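PDB 5V4D: putative translational inhibitor protein from Yersinia pestis, which is of unknown function but, as a member of the Rid (YjgF-like) family, probably acts as an enamine/imine deaminase. Local coordinates for residues Ile74-Ile79 with Phe103-Thr108; Ser32-Ile37 with Leu57-Ala62; Glu50-Gln55 with Lys116-Glu121. One frame throughout, in Å; residues are numbered along the deposited sequence.

How the contacts relate
Contacts 2 and 3 share helix 49-66 and lie next to each other, their centres about 9 Å apart: Pro36 of the loop in contact 2 packs against the Gln52 amide of contact 3. Contact 1, a strand pair in the sheet to which strand 120-127 of contact 3 also belongs, has its centre about 14 Å from that of contact 2 and about 17 Å from that of contact 3. It meets contact 2 through Ile74 and Ile60 and contact 3 through Ile79 and Val120. The subunit interface ties them further: Ser32 of one subunit hydrogen-bonds Arg106 of another and Glu121 packs against its Thr108, beside the acetate in contact 1 and probably at the ligand cleft of the trimer.

Contact 1 (Ile74-Ile79 with Phe103-Thr108); sequences IVKTTI and FPARST. With ACY (acetic acid), chain G.
Val75 O to Ala105 N begins a ladder of backbone hydrogen bonds between parallel strands that continues through Thr77 N to Ala105 O (2.9 Å), Ser107 N to Thr77 O and Ile79 N to Ser107 O (2.8 Å). CA-H...O contacts fill the gaps, among them Arg106 CA to Thr77 O at 3.2 Å.

The apolar contact is that of Ile74 CG2 with Pro104 CG, 3.5 Å away. Separately, the aliphatic Ile79 CD1 lies obliquely against the guanidinium of Arg106, 3.6 Å from NH1. Thr77 OG1 presses on Arg106 CG at 3.1 Å and shares a hydrogen bond with Tyr94 OH.

Polar groups divide between the two faces of the sheet. Lys76 bends at chi2 and chi4, and NZ donates to Thr77 O from above the carbonyl plane, while Ser107 N reaches it from the opposite face. NZ forms a salt bridge with Glu123 of the second subunit, and Ser107 OG hydrogen-bonds the same carboxylate. On the other face Arg106 NE (2.8 Å) and Thr108 OG1 (2.7 Å) both hold acetate OXT. The acetate, probably from the crystallisation liquor, lies where a substrate carboxylate may bind, as in Rid relatives; Asn91 and a cation-pi contact with Tyr94 position the arginine.

Strand 105-110 closes the beta-alpha-beta unit begun by strand 74-81, with Tyr94 and Phe98 of helix 87-98 covering one face and strand 120-127 flanking strand 74-81.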
ATOM      1  N   ILE A  74       3.373   0.405  15.822  1.00 15.19           N
ATOM      2  CA  ILE A  74       3.204   0.175  14.389  1.00 15.70           C
ATOM      3  C   ILE A  74       2.086  -0.828  14.187  1.00 16.18           C
ATOM      4  O   ILE A  74       2.044  -1.876  14.838  1.00 17.53           O
ATOM      5  CB  ILE A  74       4.520  -0.280  13.742  1.00 14.89           C
ATOM      6  CG1 ILE A  74       5.485   0.920  13.746  1.00 16.13           C
ATOM      7  CG2 ILE A  74       4.274  -0.757  12.259  1.00 13.08           C
ATOM      8  CD1 ILE A  74       6.931   0.563  13.242  1.00 15.80           C
ATOM      9  N   VAL A  75       1.159  -0.479  13.300  1.00 15.28           N
ATOM     10  CA  VAL A  75      -0.038  -1.250  13.048  1.00 16.43           C
ATOM     11  C   VAL A  75       0.118  -2.136  11.820  1.00 15.21           C
ATOM     12  O   VAL A  75      -0.341  -3.278  11.809  1.00 16.17           O
ATOM     13  CB  VAL A  75      -1.206  -0.246  12.893  1.00 21.12           C
ATOM     14  CG1 VAL A  75      -2.373  -0.864  12.285  1.00 26.91           C
ATOM     15  CG2 VAL A  75      -1.584   0.316  14.286  1.00 17.56           C
ATOM     16  N   LYS A  76       0.766  -1.629  10.774  1.00 16.25           N
ATOM     17  CA  LYS A  76       0.797  -2.284   9.472  1.00 14.54           C
ATOM     18  C   LYS A  76       2.041  -1.811   8.734  1.00 17.31           C
ATOM     19  O   LYS A  76       2.389  -0.630   8.826  1.00 16.13           O
ATOM     20  CB  LYS A  76      -0.476  -1.929   8.675  1.00 17.28           C
ATOM     21  CG  LYS A  76      -0.460  -2.275   7.153  1.00 16.52           C
ATOM     22  CD  LYS A  76      -0.451  -3.794   6.955  1.00 17.78           C
ATOM     23  CE  LYS A  76      -0.754  -4.218   5.460  1.00 17.52           C
ATOM     24  NZ  LYS A  76       0.226  -3.532   4.566  1.00 17.92           N
ATOM     25  N   THR A  77       2.732  -2.737   8.057  1.00 14.77           N
ATOM     26  CA  THR A  77       3.888  -2.413   7.239  1.00 14.18           C
ATOM     27  C   THR A  77       3.722  -3.066   5.872  1.00 12.95           C
ATOM     28  O   THR A  77       2.953  -4.027   5.718  1.00 14.23           O
ATOM     29  CB  THR A  77       5.223  -2.895   7.847  1.00 13.32           C
ATOM     30  OG1 THR A  77       5.285  -4.334   7.763  1.00 15.67           O
ATOM     31  CG2 THR A  77       5.350  -2.502   9.303  1.00 13.89           C
ATOM     32  N   THR A  78       4.444  -2.547   4.881  1.00 13.82           N
ATOM     33  CA  THR A  78       4.613  -3.224   3.594  1.00 13.16           C
ATOM     34  C   THR A  78       6.101  -3.320   3.316  1.00 14.46           C
ATOM     35  O   THR A  78       6.829  -2.327   3.453  1.00 14.73           O
ATOM     36  CB  THR A  78       3.914  -2.460   2.456  1.00 16.88           C
ATOM     37  OG1 THR A  78       2.526  -2.367   2.774  1.00 18.39           O
ATOM     38  CG2 THR A  78       4.079  -3.147   1.112  1.00 19.23           C
ATOM     39  N   ILE A  79       6.549  -4.510   2.965  1.00 13.51           N
ATOM     40  CA  ILE A  79       7.927  -4.730   2.551  1.00 15.73           C
ATOM     41  C   ILE A  79       7.958  -4.864   1.031  1.00 13.44           C
ATOM     42  O   ILE A  79       7.372  -5.804   0.475  1.00 13.97           O
ATOM     43  CB  ILE A  79       8.494  -5.988   3.226  1.00 13.24           C
ATOM     44  CG1 ILE A  79       8.486  -5.808   4.745  1.00 16.09           C
ATOM     45  CG2 ILE A  79       9.945  -6.285   2.713  1.00 15.88           C
ATOM     46  CD1 ILE A  79       8.969  -7.082   5.502  1.00 16.80           C
ATOM     47  N   PHE A 103       3.211  -8.081  16.741  1.00 16.48           N
ATOM     48  CA  PHE A 103       3.802  -7.837  15.432  1.00 15.62           C
ATOM     49  C   PHE A 103       2.796  -7.121  14.551  1.00 15.84           C
ATOM     50  O   PHE A 103       1.612  -7.485  14.529  1.00 17.39           O
ATOM     51  CB  PHE A 103       4.183  -9.133  14.717  1.00 15.81           C
ATOM     52  CG  PHE A 103       5.294  -9.927  15.363  1.00 20.00           C
ATOM     53  CD1 PHE A 103       6.413  -9.336  15.889  1.00 21.93           C
ATOM     54  CD2 PHE A 103       5.206 -11.311  15.412  1.00 22.76           C
ATOM     55  CE1 PHE A 103       7.437 -10.085  16.440  1.00 26.63           C
ATOM     56  CE2 PHE A 103       6.221 -12.046  15.949  1.00 26.61           C
ATOM     57  CZ  PHE A 103       7.320 -11.449  16.475  1.00 29.49           C
ATOM     58  N   PRO A 104       3.233  -6.151  13.763  1.00 17.83           N
ATOM     59  CA  PRO A 104       2.295  -5.475  12.865  1.00 16.12           C
ATOM     60  C   PRO A 104       1.710  -6.442  11.842  1.00 14.10           C
ATOM     61  O   PRO A 104       2.314  -7.462  11.485  1.00 16.38           O
ATOM     62  CB  PRO A 104       3.177  -4.425  12.181  1.00 14.67           C
ATOM     63  CG  PRO A 104       4.292  -4.163  13.177  1.00 15.18           C
ATOM     64  CD  PRO A 104       4.577  -5.529  13.757  1.00 15.59           C
ATOM     65  N   ALA A 105       0.534  -6.082  11.328  1.00 15.25           N
ATOM     66  CA  ALA A 105       0.083  -6.673  10.061  1.00 15.98           C
ATOM     67  C   ALA A 105       1.074  -6.300   8.947  1.00 17.99           C
ATOM     68  O   ALA A 105       1.842  -5.349   9.069  1.00 15.71           O
ATOM     69  CB  ALA A 105      -1.320  -6.172   9.718  1.00 17.94           C
ATOM     70  N   ARG A 106       1.068  -7.071   7.848  1.00 14.10           N
ATOM     71  CA  ARG A 106       2.175  -6.916   6.891  1.00 15.01           C
ATOM     72  C   ARG A 106       1.775  -7.448   5.532  1.00 14.96           C
ATOM     73  O   ARG A 106       0.952  -8.351   5.433  1.00 14.75           O
ATOM     74  CB  ARG A 106       3.414  -7.673   7.365  1.00 14.33           C
ATOM     75  CG  ARG A 106       4.658  -7.198   6.631  1.00 16.47           C
ATOM     76  CD  ARG A 106       5.854  -7.830   7.311  1.00 18.20           C
ATOM     77  NE  ARG A 106       5.905  -9.239   6.923  1.00 20.95           N
ATOM     78  CZ  ARG A 106       6.910 -10.052   7.198  1.00 28.73           C
ATOM     79  NH1 ARG A 106       7.959  -9.603   7.901  1.00 24.84           N
ATOM     80  NH2 ARG A 106       6.847 -11.307   6.776  1.00 28.17           N
ATOM     81  N   SER A 107       2.315  -6.833   4.482  1.00 15.14           N
ATOM     82  CA  SER A 107       2.369  -7.462   3.159  1.00 14.07           C
ATOM     83  C   SER A 107       3.799  -7.392   2.648  1.00 14.89           C
ATOM     84  O   SER A 107       4.494  -6.411   2.901  1.00 15.51           O
ATOM     85  CB  SER A 107       1.439  -6.756   2.172  1.00 19.63           C
ATOM     86  OG  SER A 107       0.077  -6.884   2.634  1.00 20.77           O
ATOM     87  N   THR A 108       4.188  -8.381   1.833  1.00 15.35           N
ATOM     88  CA  THR A 108       5.516  -8.467   1.234  1.00 14.51           C
ATOM     89  C   THR A 108       5.315  -8.765  -0.237  1.00 16.45           C
ATOM     90  O   THR A 108       4.592  -9.710  -0.579  1.00 18.60           O
ATOM     91  CB  THR A 108       6.362  -9.594   1.856  1.00 15.52           C
ATOM     92  OG1 THR A 108       6.509  -9.354   3.257  1.00 20.30           O
ATOM     93  CG2 THR A 108       7.779  -9.644   1.158  1.00 17.81           C
TER
HETATM   94  C   ACY G 201       3.461 -10.879   4.214  1.00 37.31           C
HETATM   95  O   ACY G 201       3.312 -11.172   2.992  1.00 37.80           O
HETATM   96  OXT ACY G 201       4.446 -10.268   4.724  1.00 26.73           O
HETATM   97  CH3 ACY G 201       2.340 -11.265   5.153  1.00 26.76           C

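Contact 2 (Ser32-Ile37 with Leu57-Ala62); sequences SGQIPI and LKNIDA
Asn59 spans a tight turn with a single nitrogen: its ND2 lies close to both Ile35 O and Ile37 O, the carbonyls before and after Pro36, which is the centre of an inverse gamma turn. The two bonds are unequal. That to Ile37 O is 2.9 Å long and straight, 164° at the hydrogen, and it arrives in the carbonyl plane on a lone pair while staying almost within the Asn59 amide plane. The second, to Ile35 O at 3.1 Å, is bent and weak. Ile35 O also takes the weak bond from Ile37 N that closes the turn, so this carbonyl is met by two weak bonds, one from within the turn and one from the helix.

The other end of the amide is held too, since Asn59 OD1 receives the NE2 of Gln55 one helical turn earlier. Both hydrogen-bonding ends of the group are therefore engaged, and the orientation of the amide is fixed.

Gln34 packs beside it. Bent at chi2 (-63°), its chain carries OE1 to 3.2 Å from Asn59 CB, and the two amides stand nearly perpendicular, their planes 81° apart. Lower on the same chain, Gln34 CG lies 3.8 Å from Ile60 CG1, the two side chains running past one another in opposite directions. Ile60 in turn rests on Ile122 and Val124 of strand 120-127, and Pro13 of a further loop touches both Gln34 and Asn59.

The arrangement is a buried inverse gamma turn, centred on Pro36, pinned to a helix by an asparagine; here it fastens the loop that leaves strand 28-31 onto helix 49-66, on the helical layer of the YjgF-like alpha-beta fold.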
ATOM      1  N   SER A  32       6.729   7.743   5.172  1.00 15.06           N
ATOM      2  CA  SER A  32       7.217   7.412   3.840  1.00 13.80           C
ATOM      3  C   SER A  32       7.969   6.093   3.867  1.00 13.49           C
ATOM      4  O   SER A  32       8.614   5.753   4.863  1.00 16.78           O
ATOM      5  CB  SER A  32       8.142   8.515   3.347  1.00 15.13           C
ATOM      6  OG  SER A  32       7.408   9.682   3.063  1.00 16.59           O
ATOM      7  N   GLY A  33       7.913   5.359   2.756  1.00 13.97           N
ATOM      8  CA  GLY A  33       8.791   4.210   2.652  1.00 15.17           C
ATOM      9  C   GLY A  33      10.246   4.588   2.868  1.00 14.46           C
ATOM     10  O   GLY A  33      10.743   5.568   2.277  1.00 18.00           O
ATOM     11  N   GLN A  34      10.932   3.840   3.739  1.00 13.31           N
ATOM     12  CA  GLN A  34      12.336   4.059   4.047  1.00 12.83           C
ATOM     13  C   GLN A  34      13.188   3.139   3.203  1.00 14.80           C
ATOM     14  O   GLN A  34      12.922   1.927   3.138  1.00 14.75           O
ATOM     15  CB  GLN A  34      12.650   3.805   5.520  1.00 15.56           C
ATOM     16  CG  GLN A  34      12.255   5.004   6.393  1.00 16.36           C
ATOM     17  CD  GLN A  34      13.063   6.231   6.018  1.00 16.71           C
ATOM     18  OE1 GLN A  34      14.236   6.140   5.603  1.00 21.13           O
ATOM     19  NE2 GLN A  34      12.433   7.377   6.099  1.00 20.47           N
ATOM     20  N   ILE A  35      14.221   3.722   2.592  1.00 14.50           N
ATOM     21  CA  ILE A  35      15.233   2.950   1.878  1.00 14.39           C
ATOM     22  C   ILE A  35      16.542   3.005   2.668  1.00 13.38           C
ATOM     23  O   ILE A  35      16.675   3.778   3.631  1.00 16.01           O
ATOM     24  CB  ILE A  35      15.408   3.430   0.419  1.00 18.45           C
ATOM     25  CG1 ILE A  35      15.643   4.921   0.346  1.00 15.46           C
ATOM     26  CG2 ILE A  35      14.219   3.018  -0.457  1.00 19.14           C
ATOM     27  CD1 ILE A  35      16.279   5.333  -1.055  1.00 19.02           C
ATOM     28  N   PRO A  36      17.530   2.175   2.313  1.00 12.99           N
ATOM     29  CA  PRO A  36      18.722   1.980   3.154  1.00 13.96           C
ATOM     30  C   PRO A  36      19.778   3.058   2.931  1.00 14.39           C
ATOM     31  O   PRO A  36      20.954   2.755   2.694  1.00 15.42           O
ATOM     32  CB  PRO A  36      19.256   0.612   2.714  1.00 13.92           C
ATOM     33  CG  PRO A  36      18.271   0.052   1.794  1.00 20.14           C
ATOM     34  CD  PRO A  36      17.407   1.119   1.286  1.00 15.59           C
ATOM     35  N   ILE A  37      19.360   4.325   3.076  1.00 13.04           N
ATOM     36  CA  ILE A  37      20.265   5.467   3.029  1.00 14.16           C
ATOM     37  C   ILE A  37      20.812   5.704   4.429  1.00 13.68           C
ATOM     38  O   ILE A  37      20.051   5.712   5.407  1.00 15.82           O
ATOM     39  CB  ILE A  37      19.548   6.728   2.513  1.00 15.15           C
ATOM     40  CG1 ILE A  37      19.140   6.571   1.057  1.00 19.77           C
ATOM     41  CG2 ILE A  37      20.458   7.996   2.724  1.00 16.87           C
ATOM     42  CD1 ILE A  37      20.300   6.430   0.160  1.00 24.00           C
ATOM     43  N   LEU A  57      15.428  -0.206   9.084  1.00 15.55           N
ATOM     44  CA  LEU A  57      14.727  -0.254  10.370  1.00 14.07           C
ATOM     45  C   LEU A  57      15.216   0.853  11.290  1.00 14.94           C
ATOM     46  O   LEU A  57      14.431   1.404  12.066  1.00 16.28           O
ATOM     47  CB  LEU A  57      14.901  -1.642  11.007  1.00 14.13           C
ATOM     48  CG  LEU A  57      14.225  -2.694  10.147  1.00 14.04           C
ATOM     49  CD1 LEU A  57      14.658  -4.058  10.688  1.00 17.57           C
ATOM     50  CD2 LEU A  57      12.720  -2.548  10.156  1.00 18.57           C
ATOM     51  N   LYS A  58      16.519   1.177  11.256  1.00 14.16           N
ATOM     52  CA  LYS A  58      17.012   2.307  12.054  1.00 14.44           C
ATOM     53  C   LYS A  58      16.423   3.625  11.573  1.00 15.15           C
ATOM     54  O   LYS A  58      16.128   4.517  12.394  1.00 16.82           O
ATOM     55  CB  LYS A  58      18.552   2.373  12.014  1.00 17.33           C
ATOM     56  CG  LYS A  58      19.263   1.276  12.839  1.00 22.92           C
ATOM     57  CD  LYS A  58      18.969   1.386  14.340  1.00 26.64           C
ATOM     58  CE  LYS A  58      19.458   2.701  14.948  1.00 41.19           C
ATOM     59  NZ  LYS A  58      19.233   2.808  16.464  1.00 44.84           N
ATOM     60  N   ASN A  59      16.267   3.781  10.250  1.00 14.30           N
ATOM     61  CA  ASN A  59      15.668   5.004   9.715  1.00 13.73           C
ATOM     62  C   ASN A  59      14.214   5.130  10.149  1.00 14.49           C
ATOM     63  O   ASN A  59      13.770   6.213  10.552  1.00 15.44           O
ATOM     64  CB  ASN A  59      15.768   5.016   8.174  1.00 14.05           C
ATOM     65  CG  ASN A  59      17.198   5.143   7.684  1.00 15.29           C
ATOM     66  OD1 ASN A  59      18.088   5.458   8.460  1.00 16.00           O
ATOM     67  ND2 ASN A  59      17.417   4.922   6.386  1.00 16.96           N
ATOM     68  N   ILE A  60      13.470   4.031  10.097  1.00 14.14           N
ATOM     69  CA  ILE A  60      12.098   4.028  10.611  1.00 15.90           C
ATOM     70  C   ILE A  60      12.074   4.403  12.084  1.00 14.81           C
ATOM     71  O   ILE A  60      11.268   5.225  12.503  1.00 16.35           O
ATOM     72  CB  ILE A  60      11.439   2.653  10.393  1.00 15.38           C
ATOM     73  CG1 ILE A  60      11.164   2.424   8.899  1.00 13.90           C
ATOM     74  CG2 ILE A  60      10.149   2.505  11.270  1.00 15.24           C
ATOM     75  CD1 ILE A  60      10.845   0.919   8.547  1.00 15.46           C
ATOM     76  N   ASP A  61      12.946   3.801  12.887  1.00 13.43           N
ATOM     77  CA  ASP A  61      12.949   4.113  14.310  1.00 14.91           C
ATOM     78  C   ASP A  61      13.147   5.609  14.543  1.00 16.70           C
ATOM     79  O   ASP A  61      12.483   6.204  15.398  1.00 17.98           O
ATOM     80  CB  ASP A  61      14.038   3.288  15.002  1.00 14.59           C
ATOM     81  CG  ASP A  61      13.798   3.179  16.479  1.00 18.95           C
ATOM     82  OD1 ASP A  61      12.866   2.437  16.833  1.00 20.96           O
ATOM     83  OD2 ASP A  61      14.576   3.771  17.267  1.00 22.91           O
ATOM     84  N   ALA A  62      14.065   6.238  13.794  1.00 14.49           N
ATOM     85  CA  ALA A  62      14.293   7.676  13.965  1.00 15.71           C
ATOM     86  C   ALA A  62      13.026   8.490  13.706  1.00 15.25           C
ATOM     87  O   ALA A  62      12.780   9.507  14.386  1.00 17.24           O
ATOM     88  CB  ALA A  62      15.416   8.159  13.034  1.00 16.69           C
TER

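Contact 3 (Glu50-Gln55 with Lys116-Glu121); sequences EKQTRQ and KGALVE
Gln52 and Leu119 meet at about a right angle, the glutamine reaching from the helix across the backbone of the segment that leads into strand 120-127. Beyond CG the Gln52 chain is extended (chi2 -163°), and this reach brings OE1 to Leu119 N at 2.9 Å. The bond is nearly straight, 160° at the hydrogen, with the N-H in the plane of the side-chain carbonyl. The same oxygen also packs against the leucine side chain, 3.2 Å from Leu119 CB and 3.4 Å from Leu119 CG.

The other end of the amide fixes its rotation. Gln52 NE2 donates to a water at 3.0 Å, which passes the link on to Gly117 O at 2.8 Å, and it also bonds Glu46 O just before the helix. The side chain thus joins three backbone sites, two of them on the 116-121 segment and one of these through the water. Its acceptor and donor ends are used as their chemistry requires, OE1 by Leu119 N and NE2 by Glu46 O and the water.

Val120 makes the apolar half of the contact. Its CG1 occupies the position between backbone N and carbonyl carbon (chi1 56°) and sits 4.1 Å from both Gln52 CB and Thr53 OG1. Thr53 and Val120 cross at about a right angle; the Thr53 hydroxyl bonds Ile49 O within its own helix. Ile79 and Ile81 of strand 74-81 pack on Val120 too, while Glu121 packs against Thr108 of the third subunit.

Here the start of helix 49-66 lies over the start of strand 120-127, the helix-on-sheet layering of the YjgF-like fold, in whose trimers the sheets face inward and the helices outward.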
ATOM      1  N   GLU A  50      21.211  -7.825   4.408  1.00 16.67           N
ATOM      2  CA  GLU A  50      21.170  -7.707   5.872  1.00 16.65           C
ATOM      3  C   GLU A  50      21.529  -6.297   6.319  1.00 18.35           C
ATOM      4  O   GLU A  50      20.811  -5.685   7.134  1.00 17.21           O
ATOM      5  CB  GLU A  50      22.098  -8.756   6.519  1.00 18.20           C
ATOM      6  CG  GLU A  50      21.624 -10.173   6.175  1.00 19.66           C
ATOM      7  CD  GLU A  50      22.440 -11.300   6.793  1.00 29.48           C
ATOM      8  OE1 GLU A  50      22.302 -12.458   6.307  1.00 32.06           O
ATOM      9  OE2 GLU A  50      23.206 -11.043   7.756  1.00 36.13           O
ATOM     10  N   LYS A  51      22.633  -5.753   5.800  1.00 15.67           N
ATOM     11  CA  LYS A  51      23.014  -4.380   6.164  1.00 15.31           C
ATOM     12  C   LYS A  51      21.926  -3.385   5.763  1.00 16.91           C
ATOM     13  O   LYS A  51      21.624  -2.437   6.514  1.00 16.12           O
ATOM     14  CB  LYS A  51      24.345  -4.026   5.508  1.00 16.41           C
ATOM     15  CG  LYS A  51      25.516  -4.750   6.158  1.00 20.50           C
ATOM     16  CD  LYS A  51      26.792  -4.485   5.397  1.00 22.30           C
ATOM     17  CE  LYS A  51      27.971  -5.279   5.992  1.00 24.42           C
ATOM     18  NZ  LYS A  51      29.177  -5.046   5.157  1.00 26.10           N
ATOM     19  N   GLN A  52      21.292  -3.615   4.606  1.00 16.16           N
ATOM     20  CA  GLN A  52      20.277  -2.668   4.142  1.00 16.25           C
ATOM     21  C   GLN A  52      19.021  -2.744   4.986  1.00 14.73           C
ATOM     22  O   GLN A  52      18.422  -1.702   5.303  1.00 15.67           O
ATOM     23  CB  GLN A  52      19.949  -2.896   2.653  1.00 15.11           C
ATOM     24  CG  GLN A  52      21.113  -2.511   1.746  1.00 15.09           C
ATOM     25  CD  GLN A  52      20.711  -2.317   0.300  1.00 16.71           C
ATOM     26  OE1 GLN A  52      19.552  -2.482  -0.072  1.00 15.68           O
ATOM     27  NE2 GLN A  52      21.683  -1.923  -0.517  1.00 19.67           N
ATOM     28  N   THR A  53      18.609  -3.957   5.394  1.00 15.48           N
ATOM     29  CA  THR A  53      17.454  -4.083   6.276  1.00 14.24           C
ATOM     30  C   THR A  53      17.704  -3.391   7.600  1.00 14.36           C
ATOM     31  O   THR A  53      16.825  -2.688   8.107  1.00 14.62           O
ATOM     32  CB  THR A  53      17.130  -5.563   6.509  1.00 16.26           C
ATOM     33  OG1 THR A  53      16.822  -6.202   5.260  1.00 16.32           O
ATOM     34  CG2 THR A  53      15.915  -5.664   7.384  1.00 16.84           C
ATOM     35  N   ARG A  54      18.913  -3.547   8.151  1.00 14.82           N
ATOM     36  CA  ARG A  54      19.247  -2.875   9.401  1.00 14.57           C
ATOM     37  C   ARG A  54      19.143  -1.366   9.250  1.00 16.08           C
ATOM     38  O   ARG A  54      18.555  -0.693  10.115  1.00 16.32           O
ATOM     39  CB  ARG A  54      20.653  -3.255   9.859  1.00 16.97           C
ATOM     40  CG  ARG A  54      20.786  -4.685  10.260  1.00 18.27           C
ATOM     41  CD  ARG A  54      22.174  -4.943  10.830  1.00 20.46           C
ATOM     42  NE  ARG A  54      22.325  -6.375  11.065  1.00 26.21           N
ATOM     43  CZ  ARG A  54      21.753  -7.054  12.067  1.00 33.14           C
ATOM     44  NH1 ARG A  54      20.992  -6.450  12.963  1.00 32.97           N
ATOM     45  NH2 ARG A  54      21.930  -8.362  12.163  1.00 37.39           N
ATOM     46  N   GLN A  55      19.661  -0.831   8.133  1.00 16.39           N
ATOM     47  CA  GLN A  55      19.612   0.619   7.917  1.00 14.66           C
ATOM     48  C   GLN A  55      18.164   1.102   7.820  1.00 15.09           C
ATOM     49  O   GLN A  55      17.811   2.130   8.406  1.00 14.93           O
ATOM     50  CB  GLN A  55      20.420   1.002   6.668  1.00 14.57           C
ATOM     51  CG  GLN A  55      20.485   2.493   6.521  1.00 15.20           C
ATOM     52  CD  GLN A  55      21.360   3.106   7.595  1.00 15.68           C
ATOM     53  OE1 GLN A  55      22.517   2.709   7.735  1.00 17.00           O
ATOM     54  NE2 GLN A  55      20.796   3.971   8.420  1.00 17.75           N
ATOM     55  N   LYS A 116      17.267   4.539  -5.848  1.00 18.78           N
ATOM     56  CA  LYS A 116      18.716   4.438  -5.618  1.00 21.98           C
ATOM     57  C   LYS A 116      19.259   3.029  -5.745  1.00 22.48           C
ATOM     58  O   LYS A 116      20.423   2.766  -5.380  1.00 23.06           O
ATOM     59  CB  LYS A 116      19.100   5.030  -4.242  1.00 23.67           C
ATOM     60  CG  LYS A 116      18.666   6.470  -4.096  1.00 28.91           C
ATOM     61  CD  LYS A 116      19.501   7.181  -3.068  1.00 38.41           C
ATOM     62  CE  LYS A 116      19.579   8.670  -3.338  1.00 48.98           C
ATOM     63  NZ  LYS A 116      20.787   8.991  -4.148  1.00 48.55           N
ATOM     64  N   GLY A 117      18.499   2.111  -6.342  1.00 16.05           N
ATOM     65  CA  GLY A 117      18.966   0.755  -6.506  1.00 15.87           C
ATOM     66  C   GLY A 117      18.898  -0.044  -5.241  1.00 15.03           C
ATOM     67  O   GLY A 117      19.566  -1.080  -5.151  1.00 19.26           O
ATOM     68  N   ALA A 118      18.098   0.401  -4.281  1.00 13.66           N
ATOM     69  CA  ALA A 118      17.946  -0.323  -3.005  1.00 14.39           C
ATOM     70  C   ALA A 118      17.412  -1.745  -3.211  1.00 16.18           C
ATOM     71  O   ALA A 118      16.676  -2.039  -4.165  1.00 16.19           O
ATOM     72  CB  ALA A 118      16.988   0.420  -2.082  1.00 14.45           C
ATOM     73  N   LEU A 119      17.745  -2.630  -2.274  1.00 14.16           N
ATOM     74  CA  LEU A 119      17.208  -4.000  -2.294  1.00 12.64           C
ATOM     75  C   LEU A 119      15.885  -4.139  -1.553  1.00 14.27           C
ATOM     76  O   LEU A 119      15.182  -5.175  -1.690  1.00 15.08           O
ATOM     77  CB  LEU A 119      18.193  -4.983  -1.635  1.00 14.26           C
ATOM     78  CG  LEU A 119      19.580  -5.046  -2.298  1.00 15.84           C
ATOM     79  CD1 LEU A 119      20.517  -5.919  -1.431  1.00 15.96           C
ATOM     80  CD2 LEU A 119      19.494  -5.605  -3.725  1.00 18.14           C
ATOM     81  N   VAL A 120      15.583  -3.183  -0.682  1.00 14.91           N
ATOM     82  CA  VAL A 120      14.420  -3.299   0.181  1.00 13.36           C
ATOM     83  C   VAL A 120      13.971  -1.889   0.524  1.00 13.86           C
ATOM     84  O   VAL A 120      14.799  -0.987   0.694  1.00 16.02           O
ATOM     85  CB  VAL A 120      14.738  -4.157   1.435  1.00 19.08           C
ATOM     86  CG1 VAL A 120      15.949  -3.611   2.261  1.00 17.86           C
ATOM     87  CG2 VAL A 120      13.492  -4.322   2.328  1.00 17.44           C
ATOM     88  N   GLU A 121      12.648  -1.718   0.674  1.00 14.58           N
ATOM     89  CA  GLU A 121      12.014  -0.484   1.135  1.00 13.06           C
ATOM     90  C   GLU A 121      10.885  -0.876   2.061  1.00 16.17           C
ATOM     91  O   GLU A 121      10.112  -1.775   1.718  1.00 17.74           O
ATOM     92  CB  GLU A 121      11.478   0.348  -0.048  1.00 14.59           C
ATOM     93  CG  GLU A 121      10.886   1.686   0.402  1.00 16.93           C
ATOM     94  CD  GLU A 121      10.338   2.508  -0.751  1.00 30.80           C
ATOM     95  OE1 GLU A 121       9.342   3.250  -0.591  1.00 26.47           O
ATOM     96  OE2 GLU A 121      10.842   2.326  -1.879  1.00 25.09           O
TER
HETATM   97  O   HOH W   1      21.659  -2.036  -3.470  1.00 17.41           O